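Local coordinates for protein deferrochelatase (PDB 5DE0) that binds heme b and, as a member of the DyP-type family, probably works as a dye-decolorizing peroxidase, at residues Tyr21-Val26 with Thr94-Leu99; Phe62-Trp67 with Leu78-Glu83; Glu155-Val160 with Val232-Pro237. One frame throughout, in Å; residues are numbered along the deposited sequence.

Contact 1: residues Tyr21-Val26 with Thr94-Leu99; sequences YTLLKV and TDVDVL
Asp95 reaches Lys25 with its carboxylate, OD1 forming a salt bridge to NZ; the modelled separation of 2.5 Å is very short, so its exact value is doubtful. The lysine gets there with CG opposite the backbone N (chi1 -171°) and a single bend, at chi2. Val96 turns its CB away from 21-26, yet its CG2 branch still lies 3.7 Å from Leu23 CB and touches Leu24 O of strand 18-26.

Asp97 divides its two oxygens. OD1 completes the salt-bridge network, receiving Lys25 NZ at 2.9 Å from above the carboxylate plane. OD2 accepts the backbone N of Val26 at 3.0 Å on its anti side, somewhat out of the carboxylate plane, with a nearly straight N-H...O angle of 166°. Two donors on two oxygens fix the rotation of this buried carboxylate. Its backbone begins a classic beta bulge: Asp97 N and Val98 N both donate to Leu24 O, at 3.0 and 3.1 Å respectively. The bulge lies where strand 98-104 joins strand 18-26 in the antiparallel sheet of the N-terminal DyP half, a ferredoxin-like unit.

Val98 then closes the hydrogen-bonded pair, its O accepting from Leu24 N. Their side chains run side by side in the same direction, Leu24 CD1 lying 3.7 Å from Val98 CB, on the face where Ile125 also packs against Leu24. Leu99 forms a non-hydrogen-bonded pair with Leu23 on the other face, where Val176 of strand 172-181 touches both leucines. Here Leu99 CD1 meets Leu23 CD2 at 3.6 Å.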
loop_
_atom_site.group_PDB
_atom_site.type_symbol
_atom_site.label_atom_id
_atom_site.label_comp_id
_atom_site.label_asym_id
_atom_site.label_seq_id
_atom_site.Cartn_x
_atom_site.Cartn_y
_atom_site.Cartn_z
ATOM N N TYR B 21 9.548 4.412 -2.136
ATOM C CA TYR B 21 10.501 4.547 -3.229
ATOM C C TYR B 21 9.827 5.197 -4.429
ATOM O O TYR B 21 9.023 4.563 -5.114
ATOM C CB TYR B 21 11.072 3.190 -3.631
ATOM C CG TYR B 21 11.430 2.279 -2.480
ATOM C CD1 TYR B 21 12.679 2.345 -1.877
ATOM C CD2 TYR B 21 10.524 1.335 -2.010
ATOM C CE1 TYR B 21 13.013 1.502 -0.833
ATOM C CE2 TYR B 21 10.849 0.487 -0.970
ATOM C CZ TYR B 21 12.094 0.573 -0.386
ATOM O OH TYR B 21 12.419 -0.269 0.655
ATOM N N THR B 22 10.164 6.456 -4.689
ATOM C CA THR B 22 9.510 7.208 -5.750
ATOM C C THR B 22 10.476 7.592 -6.869
ATOM O O THR B 22 11.510 8.219 -6.629
ATOM C CB THR B 22 8.851 8.485 -5.193
ATOM O OG1 THR B 22 7.887 8.126 -4.195
ATOM C CG2 THR B 22 8.152 9.256 -6.302
ATOM N N LEU B 23 10.132 7.198 -8.091
ATOM C CA LEU B 23 10.876 7.607 -9.275
ATOM C C LEU B 23 10.055 8.632 -10.049
ATOM O O LEU B 23 8.897 8.381 -10.381
ATOM C CB LEU B 23 11.202 6.402 -10.161
ATOM C CG LEU B 23 11.999 5.257 -9.528
ATOM C CD1 LEU B 23 12.340 4.200 -10.569
ATOM C CD2 LEU B 23 13.260 5.779 -8.868
ATOM N N LEU B 24 10.647 9.788 -10.335
ATOM C CA LEU B 24 9.915 10.837 -11.037
ATOM C C LEU B 24 10.747 11.501 -12.131
ATOM O O LEU B 24 11.977 11.440 -12.126
ATOM C CB LEU B 24 9.411 11.891 -10.041
ATOM C CG LEU B 24 10.422 12.662 -9.187
ATOM C CD1 LEU B 24 10.803 13.980 -9.843
ATOM C CD2 LEU B 24 9.876 12.900 -7.786
ATOM N N LYS B 25 10.054 12.128 -13.075
ATOM C CA LYS B 25 10.694 12.838 -14.171
ATOM C C LYS B 25 10.363 14.323 -14.067
ATOM O O LYS B 25 9.230 14.686 -13.757
ATOM C CB LYS B 25 10.234 12.276 -15.518
ATOM C CG LYS B 25 10.991 12.804 -16.723
ATOM C CD LYS B 25 12.332 12.105 -16.892
ATOM C CE LYS B 25 13.090 12.659 -18.090
ATOM N NZ LYS B 25 14.432 12.034 -18.248
ATOM N N VAL B 26 11.351 15.176 -14.316
ATOM C CA VAL B 26 11.150 16.617 -14.224
ATOM C C VAL B 26 10.823 17.207 -15.593
ATOM O O VAL B 26 11.668 17.231 -16.488
ATOM C CB VAL B 26 12.387 17.319 -13.642
ATOM C CG1 VAL B 26 12.105 18.797 -13.431
ATOM C CG2 VAL B 26 12.798 16.659 -12.333
ATOM N N THR B 94 14.850 2.585 -17.041
ATOM C CA THR B 94 13.757 3.533 -16.858
ATOM C C THR B 94 14.213 4.972 -17.067
ATOM O O THR B 94 15.250 5.384 -16.547
ATOM C CB THR B 94 13.133 3.411 -15.451
ATOM O OG1 THR B 94 12.894 2.032 -15.145
ATOM C CG2 THR B 94 11.823 4.178 -15.378
ATOM N N ASP B 95 13.434 5.732 -17.832
ATOM C CA ASP B 95 13.694 7.157 -18.003
ATOM C C ASP B 95 13.237 7.904 -16.753
ATOM O O ASP B 95 12.045 8.148 -16.562
ATOM C CB ASP B 95 12.985 7.694 -19.250
ATOM C CG ASP B 95 13.281 9.165 -19.508
ATOM O OD1 ASP B 95 14.297 9.676 -18.994
ATOM O OD2 ASP B 95 12.494 9.809 -20.236
ATOM N N VAL B 96 14.195 8.259 -15.901
ATOM C CA VAL B 96 13.892 8.873 -14.614
ATOM C C VAL B 96 14.984 9.863 -14.210
ATOM O O VAL B 96 16.168 9.621 -14.445
ATOM C CB VAL B 96 13.716 7.792 -13.517
ATOM C CG1 VAL B 96 14.894 6.831 -13.525
ATOM C CG2 VAL B 96 13.534 8.422 -12.140
ATOM N N ASP B 97 14.580 10.986 -13.620
ATOM C CA ASP B 97 15.521 12.020 -13.205
ATOM C C ASP B 97 15.842 11.978 -11.712
ATOM O O ASP B 97 16.975 12.238 -11.308
ATOM C CB ASP B 97 14.978 13.409 -13.554
ATOM C CG ASP B 97 14.848 13.631 -15.047
ATOM O OD1 ASP B 97 15.619 13.014 -15.812
ATOM O OD2 ASP B 97 13.978 14.428 -15.457
ATOM N N VAL B 98 14.839 11.673 -10.894
ATOM C CA VAL B 98 14.970 11.815 -9.445
ATOM C C VAL B 98 14.432 10.609 -8.677
ATOM O O VAL B 98 13.380 10.063 -9.009
ATOM C CB VAL B 98 14.238 13.090 -8.944
ATOM C CG1 VAL B 98 14.282 13.188 -7.424
ATOM C CG2 VAL B 98 14.837 14.337 -9.578
ATOM N N LEU B 99 15.170 10.201 -7.650
ATOM C CA LEU B 99 14.702 9.189 -6.712
ATOM C C LEU B 99 14.451 9.808 -5.337
ATOM O O LEU B 99 15.300 10.524 -4.802
ATOM C CB LEU B 99 15.717 8.044 -6.598
ATOM C CG LEU B 99 15.571 7.091 -5.407
ATOM C CD1 LEU B 99 14.232 6.366 -5.431
ATOM C CD2 LEU B 99 16.722 6.090 -5.372
#

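Contact 2: residues Phe62-Trp67 with Leu78-Glu83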
loop_
_atom_site.group_PDB
_atom_site.type_symbol
_atom_site.label_atom_id
_atom_site.label_comp_id
_atom_site.label_asym_id
_atom_site.label_seq_id
_atom_site.Cartn_x
_atom_site.Cartn_y
_atom_site.Cartn_z
ATOM N N PHE B 62 19.820 11.781 -7.716
ATOM C CA PHE B 62 19.611 12.237 -9.085
ATOM C C PHE B 62 20.320 11.334 -10.089
ATOM O O PHE B 62 21.410 10.826 -9.809
ATOM C CB PHE B 62 20.103 13.675 -9.247
ATOM C CG PHE B 62 19.518 14.633 -8.253
ATOM C CD1 PHE B 62 20.183 14.922 -7.072
ATOM C CD2 PHE B 62 18.299 15.249 -8.498
ATOM C CE1 PHE B 62 19.641 15.811 -6.152
ATOM C CE2 PHE B 62 17.756 16.136 -7.581
ATOM C CZ PHE B 62 18.428 16.415 -6.410
ATOM N N SER B 63 19.706 11.144 -11.254
ATOM C CA SER B 63 20.285 10.304 -12.297
ATOM C C SER B 63 21.400 11.021 -13.052
ATOM O O SER B 63 21.601 12.220 -12.881
ATOM C CB SER B 63 19.207 9.853 -13.278
ATOM O OG SER B 63 18.708 10.942 -14.033
ATOM N N LYS B 64 22.120 10.272 -13.883
ATOM C CA LYS B 64 23.192 10.821 -14.702
ATOM C C LYS B 64 22.673 11.908 -15.638
ATOM O O LYS B 64 23.291 12.972 -15.776
ATOM C CB LYS B 64 23.865 9.706 -15.506
ATOM C CG LYS B 64 24.769 10.206 -16.628
ATOM C CD LYS B 64 25.986 10.939 -16.087
ATOM C CE LYS B 64 26.950 11.304 -17.208
ATOM N NZ LYS B 64 28.182 11.951 -16.683
ATOM N N GLY B 65 21.539 11.636 -16.277
ATOM C CA GLY B 65 20.956 12.566 -17.223
ATOM C C GLY B 65 20.531 13.878 -16.591
ATOM O O GLY B 65 20.729 14.945 -17.176
ATOM N N PHE B 66 19.955 13.809 -15.396
ATOM C CA PHE B 66 19.488 15.009 -14.714
ATOM C C PHE B 66 20.635 15.769 -14.058
ATOM O O PHE B 66 20.518 16.965 -13.788
ATOM C CB PHE B 66 18.429 14.650 -13.666
ATOM C CG PHE B 66 17.759 15.849 -13.043
ATOM C CD1 PHE B 66 16.715 16.486 -13.697
ATOM C CD2 PHE B 66 18.165 16.336 -11.804
ATOM C CE1 PHE B 66 16.090 17.596 -13.134
ATOM C CE2 PHE B 66 17.540 17.446 -11.237
ATOM C CZ PHE B 66 16.504 18.073 -11.905
ATOM N N TRP B 67 21.736 15.076 -13.790
ATOM C CA TRP B 67 22.867 15.710 -13.133
ATOM C C TRP B 67 23.546 16.729 -14.049
ATOM O O TRP B 67 24.244 17.623 -13.576
ATOM C CB TRP B 67 23.874 14.659 -12.662
ATOM C CG TRP B 67 24.695 15.132 -11.498
ATOM C CD1 TRP B 67 25.730 16.020 -11.532
ATOM C CD2 TRP B 67 24.540 14.756 -10.122
ATOM N NE1 TRP B 67 26.231 16.218 -10.270
ATOM C CE2 TRP B 67 25.517 15.454 -9.385
ATOM C CE3 TRP B 67 23.671 13.897 -9.447
ATOM C CZ2 TRP B 67 25.647 15.315 -7.997
ATOM C CZ3 TRP B 67 23.801 13.762 -8.080
ATOM C CH2 TRP B 67 24.779 14.465 -7.367
ATOM N N LEU B 78 29.084 7.813 -12.090
ATOM C CA LEU B 78 27.657 7.926 -12.383
ATOM C C LEU B 78 27.380 7.809 -13.880
ATOM O O LEU B 78 27.860 8.617 -14.674
ATOM C CB LEU B 78 27.098 9.248 -11.846
ATOM C CG LEU B 78 25.600 9.488 -12.061
ATOM C CD1 LEU B 78 24.771 8.370 -11.443
ATOM C CD2 LEU B 78 25.186 10.835 -11.488
ATOM N N ILE B 79 26.613 6.791 -14.256
ATOM C CA ILE B 79 26.246 6.557 -15.649
ATOM C C ILE B 79 24.765 6.222 -15.772
ATOM O O ILE B 79 24.086 5.999 -14.769
ATOM C CB ILE B 79 27.058 5.401 -16.275
ATOM C CG1 ILE B 79 26.701 4.074 -15.600
ATOM C CG2 ILE B 79 28.553 5.669 -16.186
ATOM C CD1 ILE B 79 27.362 2.865 -16.229
ATOM N N ASP B 80 24.267 6.182 -17.004
ATOM C CA ASP B 80 22.912 5.710 -17.257
ATOM C C ASP B 80 22.834 4.215 -16.991
ATOM O O ASP B 80 23.793 3.487 -17.236
ATOM C CB ASP B 80 22.482 6.011 -18.696
ATOM C CG ASP B 80 22.164 7.476 -18.917
ATOM O OD1 ASP B 80 22.419 8.288 -18.004
ATOM O OD2 ASP B 80 21.664 7.817 -20.010
ATOM N N PHE B 81 21.694 3.764 -16.481
ATOM C CA PHE B 81 21.472 2.345 -16.236
ATOM C C PHE B 81 21.355 1.604 -17.563
ATOM O O PHE B 81 20.382 1.788 -18.294
ATOM C CB PHE B 81 20.211 2.145 -15.392
ATOM C CG PHE B 81 20.014 0.739 -14.903
ATOM C CD1 PHE B 81 19.335 -0.190 -15.673
ATOM C CD2 PHE B 81 20.485 0.352 -13.660
ATOM C CE1 PHE B 81 19.143 -1.481 -15.222
ATOM C CE2 PHE B 81 20.296 -0.938 -13.200
ATOM C CZ PHE B 81 19.624 -1.856 -13.983
ATOM N N PRO B 82 22.352 0.765 -17.885
ATOM C CA PRO B 82 22.325 0.049 -19.164
ATOM C C PRO B 82 21.357 -1.130 -19.139
ATOM O O PRO B 82 21.203 -1.766 -18.097
ATOM C CB PRO B 82 23.769 -0.431 -19.319
ATOM C CG PRO B 82 24.229 -0.641 -17.916
ATOM C CD PRO B 82 23.534 0.410 -17.079
ATOM N N GLU B 83 20.712 -1.413 -20.267
ATOM C CA GLU B 83 19.854 -2.587 -20.369
ATOM C C GLU B 83 20.690 -3.857 -20.464
ATOM O O GLU B 83 21.700 -3.891 -21.170
ATOM C CB GLU B 83 18.922 -2.483 -21.576
ATOM C CG GLU B 83 17.771 -1.514 -21.389
ATOM C CD GLU B 83 16.611 -1.809 -22.318
ATOM O OE1 GLU B 83 16.648 -2.855 -22.998
ATOM O OE2 GLU B 83 15.661 -0.999 -22.365
HETATM O O HOH W 1 21.602 7.374 -14.000
#
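Lys64 and Leu78 carry this contact, the lysine side chain lying along the backbone of Leu78 and Ile79 and the carboxylate of Asp80. At the root, Lys64 CB approaches that carboxylate, with Asp80 OD1 3.2 Å away, and also packs on the carbonyl carbon of Ile79. CG stays beside the same oxygen, at 3.3 Å from Asp80 OD1, so the acid meets the aliphatic part of the lysine, the two side chains crossing at about a right angle. With CG trans to the backbone N (chi1 166°) and a bend at chi2 (67°), the chain then turns from Asp80 towards Leu78. CD comes within 3.3 Å of Leu78 O, and CE passes the same carbonyl at a longer distance. The tip leads away: Lys64 NZ ends too far from Asp80 OD1 for a salt bridge and makes a weak hydrogen bond to Ser74 OG.

A water joins the two backbones at the base of this side chain. It accepts from Lys64 N at 2.9 Å and donates to Ile79 O at an equal distance, which satisfies an amide just after the N-cap. Leu78 points its side chain at 62-67, its CG 3.8 Å from Lys64 CA, while its CD2 branch meets Trp67 CE3 obliquely at 4.0 Å. Ser63 is the N-cap: its OG accepts weakly from Phe66 N but has its stronger partner in Val96 O.

The short, weakly bonded helix at about 64-67 follows the outermost strand of the N-terminal sheet, 57-62, whose Phe62 is backbone-bonded to Phe290 of strand 281-291. Phe62 packs on helix 30-38, whereas Leu78 and Ile79 lead the following loop over Phe290 and Tyr288, towards strand 84-86.

Contact 3: residues Glu155-Val160 with Val232-Pro237. With HEM (protoporphyrin IX containing Fe), chain F.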
loop_
_atom_site.group_PDB
_atom_site.type_symbol
_atom_site.label_atom_id
_atom_site.label_comp_id
_atom_site.label_asym_id
_atom_site.label_seq_id
_atom_site.Cartn_x
_atom_site.Cartn_y
_atom_site.Cartn_z
ATOM N N GLU B 155 29.064 -0.376 11.779
ATOM C CA GLU B 155 30.074 0.540 11.250
ATOM C C GLU B 155 30.457 0.294 9.786
ATOM O O GLU B 155 30.798 1.238 9.070
ATOM C CB GLU B 155 31.341 0.492 12.114
ATOM C CG GLU B 155 32.068 -0.851 12.115
ATOM C CD GLU B 155 31.430 -1.865 13.046
ATOM O OE1 GLU B 155 31.522 -1.682 14.278
ATOM O OE2 GLU B 155 30.832 -2.841 12.542
ATOM N N LYS B 156 30.404 -0.957 9.338
ATOM C CA LYS B 156 30.850 -1.273 7.986
ATOM C C LYS B 156 29.836 -0.828 6.936
ATOM O O LYS B 156 30.153 -0.764 5.749
ATOM C CB LYS B 156 31.149 -2.768 7.847
ATOM C CG LYS B 156 30.071 -3.707 8.357
ATOM C CD LYS B 156 30.633 -5.110 8.565
ATOM C CE LYS B 156 29.622 -6.035 9.227
ATOM N NZ LYS B 156 28.554 -6.471 8.292
ATOM N N ARG B 157 28.626 -0.504 7.379
ATOM C CA ARG B 157 27.625 0.086 6.497
ATOM C C ARG B 157 28.113 1.416 5.931
ATOM O O ARG B 157 27.914 1.713 4.753
ATOM C CB ARG B 157 26.305 0.289 7.238
ATOM C CG ARG B 157 25.429 -0.945 7.263
ATOM C CD ARG B 157 24.198 -0.753 8.127
ATOM N NE ARG B 157 23.138 -1.666 7.710
ATOM C CZ ARG B 157 22.091 -1.308 6.977
ATOM N NH1 ARG B 157 21.946 -0.048 6.595
ATOM N NH2 ARG B 157 21.178 -2.208 6.638
ATOM N N ALA B 158 28.760 2.208 6.782
ATOM C CA ALA B 158 29.255 3.524 6.393
ATOM C C ALA B 158 30.365 3.439 5.348
ATOM O O ALA B 158 30.408 4.241 4.418
ATOM C CB ALA B 158 29.748 4.277 7.622
ATOM N N GLU B 159 31.259 2.468 5.501
ATOM C CA GLU B 159 32.404 2.353 4.602
ATOM C C GLU B 159 32.075 1.545 3.347
ATOM O O GLU B 159 32.864 1.506 2.406
ATOM C CB GLU B 159 33.599 1.735 5.333
ATOM C CG GLU B 159 33.340 0.359 5.919
ATOM C CD GLU B 159 34.476 -0.117 6.804
ATOM O OE1 GLU B 159 34.540 0.314 7.974
ATOM O OE2 GLU B 159 35.306 -0.923 6.331
ATOM N N VAL B 160 30.913 0.901 3.338
ATOM C CA VAL B 160 30.452 0.186 2.151
ATOM C C VAL B 160 29.571 1.093 1.287
ATOM O O VAL B 160 29.683 1.098 0.060
ATOM C CB VAL B 160 29.675 -1.104 2.524
ATOM C CG1 VAL B 160 28.842 -1.601 1.349
ATOM C CG2 VAL B 160 30.633 -2.186 2.986
ATOM N N VAL B 232 25.017 -1.996 0.367
ATOM C CA VAL B 232 24.042 -1.817 1.432
ATOM C C VAL B 232 22.639 -1.774 0.838
ATOM O O VAL B 232 22.261 -0.800 0.187
ATOM C CB VAL B 232 24.305 -0.532 2.240
ATOM C CG1 VAL B 232 23.212 -0.322 3.279
ATOM C CG2 VAL B 232 25.674 -0.595 2.904
ATOM N N ARG B 233 21.871 -2.836 1.063
ATOM C CA ARG B 233 20.537 -2.952 0.488
ATOM C C ARG B 233 19.460 -2.383 1.405
ATOM O O ARG B 233 19.502 -2.569 2.621
ATOM C CB ARG B 233 20.222 -4.417 0.170
ATOM C CG ARG B 233 21.072 -5.012 -0.942
ATOM C CD ARG B 233 20.941 -6.527 -0.979
ATOM N NE ARG B 233 21.636 -7.160 0.138
ATOM C CZ ARG B 233 21.319 -8.349 0.640
ATOM N NH1 ARG B 233 20.305 -9.036 0.130
ATOM N NH2 ARG B 233 22.008 -8.846 1.658
ATOM N N HIS B 234 18.495 -1.689 0.811
ATOM C CA HIS B 234 17.360 -1.148 1.553
ATOM C C HIS B 234 16.053 -1.666 0.968
ATOM O O HIS B 234 14.999 -1.048 1.127
ATOM C CB HIS B 234 17.375 0.383 1.534
ATOM C CG HIS B 234 18.144 0.995 2.663
ATOM N ND1 HIS B 234 17.622 1.122 3.931
ATOM C CD2 HIS B 234 19.393 1.512 2.716
ATOM C CE1 HIS B 234 18.517 1.692 4.718
ATOM N NE2 HIS B 234 19.602 1.939 4.006
ATOM N N SER B 235 16.135 -2.804 0.287
ATOM C CA SER B 235 14.987 -3.381 -0.401
ATOM C C SER B 235 13.878 -3.764 0.564
ATOM O O SER B 235 14.111 -3.951 1.759
ATOM C CB SER B 235 15.407 -4.608 -1.206
ATOM O OG SER B 235 16.583 -4.353 -1.950
ATOM N N LEU B 236 12.669 -3.886 0.029
ATOM C CA LEU B 236 11.502 -4.234 0.822
ATOM C C LEU B 236 10.402 -4.764 -0.091
ATOM O O LEU B 236 10.205 -4.244 -1.189
ATOM C CB LEU B 236 11.010 -3.020 1.610
ATOM C CG LEU B 236 10.610 -3.226 3.071
ATOM C CD1 LEU B 236 11.691 -3.971 3.832
ATOM C CD2 LEU B 236 10.325 -1.882 3.728
ATOM N N PRO B 237 9.697 -5.815 0.353
ATOM C CA PRO B 237 8.563 -6.382 -0.386
ATOM C C PRO B 237 7.469 -5.343 -0.628
ATOM O O PRO B 237 7.390 -4.366 0.111
ATOM C CB PRO B 237 8.065 -7.498 0.537
ATOM C CG PRO B 237 9.242 -7.853 1.371
ATOM C CD PRO B 237 9.997 -6.579 1.576
HETATM C CHA HEM F . 21.590 -11.819 -0.895
HETATM C CHB HEM F . 22.505 -8.406 -4.218
HETATM C CHC HEM F . 18.124 -9.112 -6.211
HETATM C CHD HEM F . 16.926 -11.856 -2.395
HETATM C C1A HEM F . 22.224 -10.836 -1.622
HETATM C C2A HEM F . 23.559 -10.323 -1.388
HETATM C C3A HEM F . 23.809 -9.380 -2.304
HETATM C C4A HEM F . 22.642 -9.263 -3.151
HETATM C CMA HEM F . 25.104 -8.552 -2.450
HETATM C CAA HEM F . 24.520 -10.792 -0.274
HETATM C CBA HEM F . 25.576 -11.707 -0.892
HETATM C CGA HEM F . 26.428 -12.312 0.190
HETATM O O1A HEM F . 25.969 -13.289 0.836
HETATM O O2A HEM F . 27.565 -11.819 0.399
HETATM C C1B HEM F . 21.441 -8.364 -5.089
HETATM C C2B HEM F . 21.419 -7.663 -6.353
HETATM C C3B HEM F . 20.223 -7.841 -6.912
HETATM C C4B HEM F . 19.425 -8.678 -6.025
HETATM C CMB HEM F . 22.577 -6.834 -6.953
HETATM C CAB HEM F . 19.838 -7.229 -8.278
HETATM C CBB HEM F . 18.623 -7.367 -8.805
HETATM C C1C HEM F . 17.395 -9.892 -5.337
HETATM C C2C HEM F . 16.003 -10.280 -5.482
HETATM C C3C HEM F . 15.676 -11.039 -4.418
HETATM C C4C HEM F . 16.853 -11.155 -3.580
HETATM C CMC HEM F . 15.107 -9.855 -6.669
HETATM C CAC HEM F . 14.339 -11.729 -4.047
HETATM C CBC HEM F . 13.255 -11.763 -4.828
HETATM C C1D HEM F . 18.070 -12.202 -1.708
HETATM C C2D HEM F . 18.166 -13.256 -0.724
HETATM C C3D HEM F . 19.624 -13.244 -0.251
HETATM C C4D HEM F . 20.264 -12.185 -1.000
HETATM C CMD HEM F . 17.041 -14.197 -0.242
HETATM C CAD HEM F . 20.269 -14.174 0.796
HETATM C CBD HEM F . 20.097 -13.604 2.199
HETATM C CGD HEM F . 20.850 -12.306 2.324
HETATM O O1D HEM F . 20.212 -11.229 2.202
HETATM O O2D HEM F . 22.088 -12.343 2.549
HETATM N NA HEM F . 21.694 -10.166 -2.707
HETATM N NB HEM F . 20.210 -8.973 -4.921
HETATM N NC HEM F . 17.879 -10.447 -4.167
HETATM N ND HEM F . 19.319 -11.603 -1.840
HETATM FE FE HEM F . 19.793 -10.377 -3.445
#
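Helix 155-161 packs beside the start of strand 232-239, Arg157 and Val232 being nearest with CA atoms 6.5 Å apart. That strand is outermost of the four in the antiparallel sheet of the C-terminal, ferredoxin-like half of the DyP fold, with Pro237 backbone-bonded to Phe134, and it borders the heme pocket.

Val232 points its side chain at the helix and uses both branches. CG2 touches Val160 CG1 at 3.7 Å, while CG1 lies over one face of the Arg157 guanidinium, 3.6 Å from NH1. His234 NE2 stands at the edge of that guanidinium, 4.0 Å from Arg157 NH1, with the planes 81° apart. The two nitrogens are not bonded to each other: NH1 donates to Leu12 O and NE2 to Ile11 O, while Arg157 NH2 has a salt bridge with Glu14.

Arg233, between Val232 and His234, turns away from the helix towards the heme. Bent at chi3, it lays one face of its guanidinium against heme C1A and also forms a salt bridge to Asp147 through NH1. A single heme propionate oxygen, O1D, accepts hydrogen bonds from both Arg233 NH1 and NH2, each 3.0 Å long and bent, with N-H...O angles near 145°.

Contacts 1 and 2 share the N-terminal half and lie close together, their centres about 11 Å apart; contact 3, in the C-terminal half, is about 21 Å from either, centre to centre. Along the chain, 62-67 and 78-83 fall between the two segments of contact 1, and contact 3 follows both. Contacts 1 and 2 touch through Asp97 O and Ser63 N, a probable hydrogen bond, and through Phe66 packing on Val26 and Asp97. Contact 3 joins contact 1 at Tyr21 OH, which is hydrogen-bonded to His234 O. Strand 18-26 thereby connects the N-terminal sheet to the strand carrying heme-binding Arg233, while contacts 2 and 3 do not touch.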